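Local coordinates for protein 5,10-methylenetetrahydromethanopterin reductase (Methanopyrus kandleri, PDB 1EZW) that catalyses the reversible, coenzyme F420-dependent reduction of methylene-tetrahydromethanopterin to methyl-tetrahydromethanopterin in the methanogenic pathway from carbon dioxide, at residues A[22-25]-A[26-30]; A[76-79]-A[80-84]; A[85-88]-A[89-92]; A[133-136]-A[137-141]. All coordinates share one frame; numbering follows the deposited sequence.

Contact 1 (A[22-25]-A[26-30])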
loop_
_atom_site.group_PDB
_atom_site.type_symbol
_atom_site.label_atom_id
_atom_site.label_comp_id
_atom_site.label_asym_id
_atom_site.label_seq_id
_atom_site.Cartn_x
_atom_site.Cartn_y
_atom_site.Cartn_z
ATOM N N LEU A 22 -6.458 11.831 4.600
ATOM C CA LEU A 22 -7.667 12.678 4.588
ATOM C C LEU A 22 -8.666 12.173 3.570
ATOM O O LEU A 22 -9.894 12.205 3.798
ATOM C CB LEU A 22 -7.323 14.150 4.337
ATOM C CG LEU A 22 -6.581 14.784 5.532
ATOM C CD1 LEU A 22 -6.170 16.203 5.102
ATOM C CD2 LEU A 22 -7.442 14.818 6.825
ATOM N N ILE A 23 -8.154 11.626 2.478
ATOM C CA ILE A 23 -9.085 11.064 1.485
ATOM C C ILE A 23 -9.785 9.825 2.064
ATOM O O ILE A 23 -10.991 9.627 1.837
ATOM C CB ILE A 23 -8.346 10.737 0.181
ATOM C CG1 ILE A 23 -7.910 12.058 -0.480
ATOM C CG2 ILE A 23 -9.283 9.976 -0.792
ATOM C CD1 ILE A 23 -7.054 11.896 -1.776
ATOM N N LYS A 24 -9.053 8.991 2.820
ATOM C CA LYS A 24 -9.710 7.854 3.472
ATOM C C LYS A 24 -10.775 8.367 4.479
ATOM O O LYS A 24 -11.870 7.810 4.526
ATOM C CB LYS A 24 -8.654 6.967 4.176
ATOM C CG LYS A 24 -9.220 5.827 5.054
ATOM C CD LYS A 24 -10.037 4.861 4.208
ATOM C CE LYS A 24 -10.191 3.463 4.880
ATOM N NZ LYS A 24 -11.041 3.462 6.054
ATOM N N VAL A 25 -10.472 9.405 5.260
ATOM C CA VAL A 25 -11.464 9.958 6.197
ATOM C C VAL A 25 -12.685 10.432 5.423
ATOM O O VAL A 25 -13.823 10.098 5.800
ATOM C CB VAL A 25 -10.893 11.059 7.080
ATOM C CG1 VAL A 25 -12.001 11.618 8.035
ATOM C CG2 VAL A 25 -9.743 10.447 7.941
ATOM N N ALA A 26 -12.459 11.108 4.309
ATOM C CA ALA A 26 -13.613 11.532 3.468
ATOM C C ALA A 26 -14.432 10.332 2.986
ATOM O O ALA A 26 -15.692 10.325 3.059
ATOM C CB ALA A 26 -13.130 12.368 2.266
ATOM N N GLU A 27 -13.773 9.289 2.476
ATOM C CA GLU A 27 -14.499 8.097 2.041
ATOM C C GLU A 27 -15.320 7.522 3.204
ATOM O O GLU A 27 -16.485 7.151 3.034
ATOM C CB GLU A 27 -13.530 7.004 1.586
ATOM C CG GLU A 27 -14.214 5.703 1.201
ATOM C CD GLU A 27 -13.193 4.693 0.686
ATOM O OE1 GLU A 27 -12.920 3.688 1.377
ATOM O OE2 GLU A 27 -12.657 4.966 -0.402
ATOM N N ASP A 28 -14.701 7.422 4.380
ATOM C CA ASP A 28 -15.372 6.828 5.533
ATOM C C ASP A 28 -16.601 7.650 5.935
ATOM O O ASP A 28 -17.559 7.100 6.519
ATOM C CB ASP A 28 -14.439 6.777 6.750
ATOM C CG ASP A 28 -13.340 5.729 6.627
ATOM O OD1 ASP A 28 -13.346 4.892 5.716
ATOM O OD2 ASP A 28 -12.454 5.769 7.490
ATOM N N ASN A 29 -16.573 8.913 5.575
ATOM C CA ASN A 29 -17.662 9.842 5.887
ATOM C C ASN A 29 -18.678 10.088 4.784
ATOM O O ASN A 29 -19.498 11.022 4.886
ATOM C CB ASN A 29 -17.067 11.145 6.391
ATOM C CG ASN A 29 -16.655 11.023 7.851
ATOM O OD1 ASN A 29 -17.464 11.280 8.751
ATOM N ND2 ASN A 29 -15.410 10.546 8.113
ATOM N N GLY A 30 -18.629 9.270 3.753
ATOM C CA GLY A 30 -19.633 9.399 2.705
ATOM C C GLY A 30 -19.328 10.242 1.502
ATOM O O GLY A 30 -20.210 10.423 0.650
#

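Contact 2 (A[76-79]-A[80-84])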
loop_
_atom_site.group_PDB
_atom_site.type_symbol
_atom_site.label_atom_id
_atom_site.label_comp_id
_atom_site.label_asym_id
_atom_site.label_seq_id
_atom_site.Cartn_x
_atom_site.Cartn_y
_atom_site.Cartn_z
ATOM N N THR A 76 -1.162 11.563 -20.465
ATOM C CA THR A 76 -2.293 11.738 -19.548
ATOM C C THR A 76 -3.223 10.508 -19.645
ATOM O O THR A 76 -3.676 9.987 -18.626
ATOM C CB THR A 76 -3.063 13.041 -19.904
ATOM O OG1 THR A 76 -2.220 14.164 -19.619
ATOM C CG2 THR A 76 -4.361 13.129 -19.077
ATOM N N ALA A 77 -3.510 10.018 -20.870
ATOM C CA ALA A 77 -4.361 8.837 -21.019
ATOM C C ALA A 77 -3.778 7.639 -20.227
ATOM O O ALA A 77 -4.501 6.925 -19.518
ATOM C CB ALA A 77 -4.500 8.466 -22.505
ATOM N N SER A 78 -2.487 7.381 -20.438
ATOM C CA SER A 78 -1.822 6.310 -19.713
ATOM C C SER A 78 -1.984 6.494 -18.188
ATOM O O SER A 78 -2.312 5.507 -17.482
ATOM C CB SER A 78 -0.319 6.291 -20.071
ATOM O OG SER A 78 0.368 5.289 -19.298
ATOM N N ASN A 79 -1.742 7.715 -17.678
ATOM C CA ASN A 79 -1.905 7.988 -16.228
ATOM C C ASN A 79 -3.305 7.593 -15.770
ATOM O O ASN A 79 -3.461 6.873 -14.783
ATOM C CB ASN A 79 -1.729 9.460 -15.885
ATOM C CG ASN A 79 -0.324 9.905 -16.012
ATOM O OD1 ASN A 79 0.561 9.079 -16.086
ATOM N ND2 ASN A 79 -0.088 11.225 -16.003
ATOM N N ILE A 80 -4.322 8.060 -16.500
ATOM C CA ILE A 80 -5.693 7.751 -16.112
ATOM C C ILE A 80 -5.995 6.265 -16.167
ATOM O O ILE A 80 -6.617 5.715 -15.219
ATOM C CB ILE A 80 -6.697 8.555 -16.990
ATOM C CG1 ILE A 80 -6.442 10.044 -16.777
ATOM C CG2 ILE A 80 -8.130 8.091 -16.719
ATOM C CD1 ILE A 80 -6.679 10.538 -15.349
ATOM N N ALA A 81 -5.557 5.564 -17.219
ATOM C CA ALA A 81 -5.802 4.153 -17.282
ATOM C C ALA A 81 -5.095 3.411 -16.121
ATOM O O ALA A 81 -5.629 2.445 -15.586
ATOM C CB ALA A 81 -5.331 3.582 -18.626
ATOM N N THR A 82 -3.918 3.902 -15.742
ATOM C CA THR A 82 -3.111 3.249 -14.683
ATOM C C THR A 82 -3.791 3.450 -13.329
ATOM O O THR A 82 -3.938 2.499 -12.575
ATOM C CB THR A 82 -1.678 3.808 -14.696
ATOM O OG1 THR A 82 -1.117 3.578 -16.001
ATOM C CG2 THR A 82 -0.765 3.081 -13.644
ATOM N N LEU A 83 -4.154 4.702 -13.034
ATOM C CA LEU A 83 -4.870 5.008 -11.793
ATOM C C LEU A 83 -6.154 4.191 -11.763
ATOM O O LEU A 83 -6.511 3.651 -10.715
ATOM C CB LEU A 83 -5.243 6.473 -11.731
ATOM C CG LEU A 83 -6.012 6.923 -10.479
ATOM C CD1 LEU A 83 -5.232 6.583 -9.189
ATOM C CD2 LEU A 83 -6.189 8.437 -10.549
ATOM N N ASP A 84 -6.877 4.094 -12.887
ATOM C CA ASP A 84 -8.124 3.310 -12.875
ATOM C C ASP A 84 -7.876 1.830 -12.549
ATOM O O ASP A 84 -8.603 1.204 -11.763
ATOM C CB ASP A 84 -8.811 3.374 -14.246
ATOM C CG ASP A 84 -10.246 2.933 -14.175
ATOM O OD1 ASP A 84 -10.632 2.025 -14.937
ATOM O OD2 ASP A 84 -10.971 3.515 -13.317
#

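Contact 3 (A[85-88]-A[89-92])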
loop_
_atom_site.group_PDB
_atom_site.type_symbol
_atom_site.label_atom_id
_atom_site.label_comp_id
_atom_site.label_asym_id
_atom_site.label_seq_id
_atom_site.Cartn_x
_atom_site.Cartn_y
_atom_site.Cartn_z
ATOM N N TRP A 85 -6.854 1.251 -13.168
ATOM C CA TRP A 85 -6.569 -0.149 -12.936
ATOM C C TRP A 85 -6.157 -0.382 -11.465
ATOM O O TRP A 85 -6.682 -1.278 -10.775
ATOM C CB TRP A 85 -5.447 -0.610 -13.891
ATOM C CG TRP A 85 -5.288 -2.103 -13.876
ATOM C CD1 TRP A 85 -5.848 -3.011 -14.768
ATOM C CD2 TRP A 85 -4.551 -2.871 -12.922
ATOM N NE1 TRP A 85 -5.488 -4.301 -14.403
ATOM C CE2 TRP A 85 -4.700 -4.240 -13.281
ATOM C CE3 TRP A 85 -3.785 -2.545 -11.789
ATOM C CZ2 TRP A 85 -4.100 -5.278 -12.543
ATOM C CZ3 TRP A 85 -3.203 -3.576 -11.050
ATOM C CH2 TRP A 85 -3.360 -4.926 -11.428
ATOM N N ILE A 86 -5.193 0.393 -10.981
ATOM C CA ILE A 86 -4.754 0.220 -9.605
ATOM C C ILE A 86 -5.861 0.420 -8.565
ATOM O O ILE A 86 -5.903 -0.288 -7.563
ATOM C CB ILE A 86 -3.570 1.171 -9.314
ATOM C CG1 ILE A 86 -2.367 0.696 -10.163
ATOM C CG2 ILE A 86 -3.167 1.071 -7.830
ATOM C CD1 ILE A 86 -1.161 1.636 -10.122
ATOM N N SER A 87 -6.787 1.359 -8.838
ATOM C CA SER A 87 -7.879 1.655 -7.908
ATOM C C SER A 87 -9.071 0.708 -8.068
ATOM O O SER A 87 -10.045 0.864 -7.335
ATOM C CB SER A 87 -8.375 3.094 -8.076
ATOM O OG SER A 87 -9.031 3.231 -9.345
ATOM N N GLY A 88 -9.010 -0.257 -8.977
ATOM C CA GLY A 88 -10.159 -1.175 -9.122
ATOM C C GLY A 88 -11.363 -0.509 -9.805
ATOM O O GLY A 88 -12.530 -0.844 -9.526
ATOM N N GLY A 89 -11.067 0.447 -10.680
ATOM C CA GLY A 89 -12.093 1.108 -11.488
ATOM C C GLY A 89 -12.753 2.310 -10.869
ATOM O O GLY A 89 -13.993 2.501 -11.045
ATOM N N ARG A 90 -11.944 3.140 -10.201
ATOM C CA ARG A 90 -12.427 4.336 -9.522
ATOM C C ARG A 90 -11.910 5.668 -10.064
ATOM O O ARG A 90 -12.121 6.701 -9.447
ATOM C CB ARG A 90 -12.098 4.268 -8.011
ATOM C CG ARG A 90 -12.931 3.224 -7.304
ATOM C CD ARG A 90 -12.590 3.214 -5.831
ATOM N NE ARG A 90 -11.256 2.669 -5.549
ATOM C CZ ARG A 90 -10.418 3.210 -4.662
ATOM N NH1 ARG A 90 -9.228 2.642 -4.443
ATOM N NH2 ARG A 90 -10.723 4.351 -4.056
ATOM N N ALA A 91 -11.215 5.644 -11.196
ATOM C CA ALA A 91 -10.686 6.879 -11.717
ATOM C C ALA A 91 -11.737 7.829 -12.276
ATOM O O ALA A 91 -12.773 7.391 -12.777
ATOM C CB ALA A 91 -9.650 6.586 -12.819
ATOM N N ILE A 92 -11.407 9.101 -12.193
ATOM C CA ILE A 92 -12.215 10.179 -12.796
ATOM C C ILE A 92 -11.214 11.131 -13.437
ATOM O O ILE A 92 -10.036 11.214 -13.034
ATOM C CB ILE A 92 -13.086 10.926 -11.755
ATOM C CG1 ILE A 92 -12.204 11.560 -10.673
ATOM C CG2 ILE A 92 -14.129 9.968 -11.192
ATOM C CD1 ILE A 92 -12.963 12.143 -9.438
#

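Contact 4 (A[133-136]-A[137-141])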
loop_
_atom_site.group_PDB
_atom_site.type_symbol
_atom_site.label_atom_id
_atom_site.label_comp_id
_atom_site.label_asym_id
_atom_site.label_seq_id
_atom_site.Cartn_x
_atom_site.Cartn_y
_atom_site.Cartn_z
ATOM N N GLU A 133 -9.775 17.900 -28.170
ATOM C CA GLU A 133 -8.833 16.968 -28.793
ATOM C C GLU A 133 -8.233 16.034 -27.760
ATOM O O GLU A 133 -8.129 14.835 -28.012
ATOM C CB GLU A 133 -7.723 17.709 -29.541
ATOM C CG GLU A 133 -8.329 18.513 -30.742
ATOM C CD GLU A 133 -7.300 19.097 -31.658
ATOM O OE1 GLU A 133 -7.717 19.835 -32.595
ATOM O OE2 GLU A 133 -6.087 18.849 -31.499
ATOM N N VAL A 134 -7.851 16.579 -26.619
ATOM C CA VAL A 134 -7.289 15.701 -25.582
ATOM C C VAL A 134 -8.350 14.688 -25.191
ATOM O O VAL A 134 -8.042 13.515 -24.951
ATOM C CB VAL A 134 -6.844 16.456 -24.311
ATOM C CG1 VAL A 134 -6.323 15.435 -23.271
ATOM C CG2 VAL A 134 -5.759 17.408 -24.629
ATOM N N LYS A 135 -9.615 15.113 -25.088
ATOM C CA LYS A 135 -10.648 14.156 -24.751
ATOM C C LYS A 135 -10.712 13.016 -25.786
ATOM O O LYS A 135 -10.793 11.830 -25.419
ATOM C CB LYS A 135 -12.023 14.843 -24.644
ATOM C CG LYS A 135 -13.045 13.866 -24.116
ATOM C CD LYS A 135 -14.490 14.274 -24.376
ATOM C CE LYS A 135 -15.430 13.174 -23.866
ATOM N NZ LYS A 135 -16.804 13.186 -24.460
ATOM N N GLU A 136 -10.705 13.348 -27.082
ATOM C CA GLU A 136 -10.754 12.287 -28.090
ATOM C C GLU A 136 -9.569 11.328 -27.959
ATOM O O GLU A 136 -9.738 10.121 -28.088
ATOM C CB GLU A 136 -10.785 12.864 -29.510
ATOM C CG GLU A 136 -12.061 13.592 -29.800
ATOM C CD GLU A 136 -13.278 12.713 -29.616
ATOM O OE1 GLU A 136 -14.255 13.202 -29.020
ATOM O OE2 GLU A 136 -13.265 11.537 -30.063
ATOM N N VAL A 137 -8.380 11.860 -27.723
ATOM C CA VAL A 137 -7.215 10.997 -27.581
ATOM C C VAL A 137 -7.344 10.080 -26.358
ATOM O O VAL A 137 -7.060 8.881 -26.426
ATOM C CB VAL A 137 -5.930 11.835 -27.480
ATOM C CG1 VAL A 137 -4.736 10.950 -27.014
ATOM C CG2 VAL A 137 -5.634 12.470 -28.858
ATOM N N ILE A 138 -7.762 10.651 -25.236
ATOM C CA ILE A 138 -7.915 9.821 -24.050
ATOM C C ILE A 138 -8.898 8.701 -24.235
ATOM O O ILE A 138 -8.607 7.565 -23.876
ATOM C CB ILE A 138 -8.330 10.696 -22.833
ATOM C CG1 ILE A 138 -7.180 11.645 -22.482
ATOM C CG2 ILE A 138 -8.732 9.785 -21.652
ATOM C CD1 ILE A 138 -7.574 12.649 -21.349
ATOM N N TYR A 139 -10.077 8.977 -24.809
ATOM C CA TYR A 139 -11.054 7.916 -24.931
ATOM C C TYR A 139 -10.699 6.898 -26.005
ATOM O O TYR A 139 -11.032 5.729 -25.858
ATOM C CB TYR A 139 -12.465 8.523 -25.068
ATOM C CG TYR A 139 -12.884 8.985 -23.664
ATOM C CD1 TYR A 139 -12.474 10.229 -23.164
ATOM C CD2 TYR A 139 -13.588 8.120 -22.828
ATOM C CE1 TYR A 139 -12.759 10.619 -21.829
ATOM C CE2 TYR A 139 -13.889 8.487 -21.481
ATOM C CZ TYR A 139 -13.465 9.730 -21.004
ATOM O OH TYR A 139 -13.724 10.109 -19.706
ATOM N N GLN A 140 -10.002 7.320 -27.064
ATOM C CA GLN A 140 -9.521 6.313 -28.010
ATOM C C GLN A 140 -8.557 5.365 -27.276
ATOM O O GLN A 140 -8.590 4.150 -27.498
ATOM C CB GLN A 140 -8.776 6.914 -29.199
ATOM C CG GLN A 140 -9.715 7.587 -30.241
ATOM C CD GLN A 140 -8.944 7.927 -31.500
ATOM O OE1 GLN A 140 -8.052 7.170 -31.892
ATOM N NE2 GLN A 140 -9.321 9.037 -32.180
ATOM N N TYR A 141 -7.727 5.916 -26.390
ATOM C CA TYR A 141 -6.757 5.127 -25.611
ATOM C C TYR A 141 -7.501 4.160 -24.674
ATOM O O TYR A 141 -7.179 2.976 -24.586
ATOM C CB TYR A 141 -5.878 6.103 -24.810
ATOM C CG TYR A 141 -4.738 5.453 -24.047
ATOM C CD1 TYR A 141 -3.440 5.487 -24.534
ATOM C CD2 TYR A 141 -4.977 4.796 -22.838
ATOM C CE1 TYR A 141 -2.370 4.877 -23.826
ATOM C CE2 TYR A 141 -3.924 4.189 -22.123
ATOM C CZ TYR A 141 -2.631 4.235 -22.618
ATOM O OH TYR A 141 -1.561 3.697 -21.891
#

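Contact 1 (A[22-25]-A[26-30])
Lys24 and Asp28 form an i to i+4 salt bridge on the last turns of helix 16-28, which links strands 5-10 and 33-36 in a beta-alpha-beta unit of the TIM barrel. The packed side belongs to Leu22, Ile23 and Ala26, whose apolar side chains lie against strand 5-10; the small methyl of Ala26 lets the helix sit close there. Next to it Glu27 is buried, but its OE2 accepts from the backbone N of Ser57, Lys58 and Ile59. The looser side carries the partly exposed Asp28 and Asn29. The Lys24 chain, bent at chi2 (61°) and chi4 (70°), curls back to the carboxylate, and NZ meets the syn lone pair of Asp28 OD1 at 2.7 Å. NZ also bonds to the Trp85 carbonyl of the second subunit, whose indole adds a cation-pi contact. A methionine in place of Lys24 would probably leave the Asp28 carboxylate without its counter-charge and cost the subunit boundary the bond to Trp85 O. Gly30, with positive phi, ends the helix in a Schellman motif: its N bonds to Glu27 O, and Phe31 N reaches back to Ala26 O. Asn29 ND2 donates to Val25 O at 2.8 Å, the oxygen in the amide plane.

Contact 2 (A[76-79]-A[80-84])
Residues 76-79 run straight on into 80-84 as regular alpha helix, the N-H of Ile80, Ala81, Thr82 and Leu83 each bonding to the carbonyl four residues back; Leu83 N to Asn79 O, at 2.9 Å, is almost straight at 177°. Ser78 O takes both the backbone N of Thr82 and its hydroxyl, OG1 lying 2.7 Å from Ser78 O and well above the carbonyl plane. Thr82 can do this because OG1 stands anti to its own carbonyl carbon (chi1 -58°), leaning back over the preceding turn, so a buried hydroxyl is satisfied within the helix. The same OG1 meets the backbone N of Ser44 of the fourth subunit, and Ser78 OG bonds to Asn42 O there: small hydroxyl side chains suit a polar subunit interface at close range. Round the helix, Ile80 CG1 rests 3.3 Å from Thr76 O, and its branched chain goes on to pack against Ile171. Asn79 turns its amide out of the helix, ND2 donating to Tyr45 OH. In the barrel's outer layer helix 73-86 is thus wedged between helix 127-142, touching Thr76, Ala77 and Ala81, and helix 45-54, touching Asn79, Thr82 and Leu83.

Contact 3 (A[85-88]-A[89-92])
Ser87 and Arg90 hold each other by two hydrogen bonds where helix 73-86 ends. Arg90 NE donates to Ser87 O at 2.8 Å, in the carbonyl plane and on a lone pair, though the oxygen is tilted 18° from the guanidinium plane. In the second bond, Arg90 N reaches Ser87 OG at 3.0 Å. That hydroxyl sits between its own backbone N and carbonyl carbon (chi1 68°), which brings OG near both the carbonyl of Leu83, in the last turn, and the incoming N-H of Arg90; a serine here joins helix to loop with one small group. The bend at chi3 (-71°) folds the arginine back, laying one guanidinium face over Ser87 CB, with NH1 3.8 Å from that carbon. The far end of the guanidinium is also held: NH2 donates to Ile59 O and Thr56 OG1, next to the magnesium site at Thr56 and Ser57. An arginine suits the place because its several N-H groups, spread round a flat end, can serve carbonyls from separate loops at once. Farther out, the indole of Trp85 leaves the turn for the subunit interfaces, meeting Lys24 of the second subunit and Tyr43 of the fourth. Gly88 and Gly89 both have positive phi; at Gly89 a CB would collide with Gly88 O, a clash that only glycine avoids. Gly88 closes a Schellman motif, and the whole is a helix C-terminus turning through a glycine pair into the next barrel strand, 93-95, of the TIM barrel.

Contact 4 (A[133-136]-A[137-141])
Residues 133-141 are an unbroken piece of helix 127-142, with Val137, Ile138, Tyr139 and Gln140 each donating to the carbonyl four residues earlier. The helix belongs to the outer layer of the TIM barrel, and its sides differ sharply. On the buried side Val134 CG1 touches Ile138 CD1 at 3.6 Å, the two branched chains crossing at an angle; both also pack on Met95 of strand 93-95, a setting for beta-branched residues that fill a core. Cutting Ile138 back to an alanine would probably take away the CD1 contact with Val134 and open a gap against Ile93 and Met95. On the next flank Lys135, extended beyond CG, lays its CG methylene 3.8 Å from CD1 on the CD1-CE1 side of the Tyr139 ring and carries its charge on to Ile189 O, where NZ donates; Tyr139 OH bonds to Ile171 O. Any cation-pi attraction is weak at most. Glu133 and Gln140 bind backbone N-H groups of the segment 148-154, a task suited to their side-chain oxygens. With chi1 at -77°, the Tyr139 ring turns an edge back along the helix, and CD1 comes within 3.2 Å of Lys135 O, near the ring plane.

How the contacts relate
The four contacts follow one another along the chain, all on the helical layer around the TIM barrel or the loop that leaves it. Contact 1 closes helix 16-28; contacts 2 and 3 share helix 73-86 and its exit toward strand 93-95, their centres about 9 Å apart. Asp84 joins them, its OD2 lying 3.0 Å from Ala91 N. Contact 4, on helix 127-142, has its centre about 12 Å from that of contact 2, where Tyr141 packs on Ala77 and Ala81. Contacts 1 and 4 are farthest apart, at about 31 Å between centres. Contacts 1 and 3 face the second subunit, while contacts 2, 3 and 4 reach the fourth, so these helices serve both barrel and tetramer.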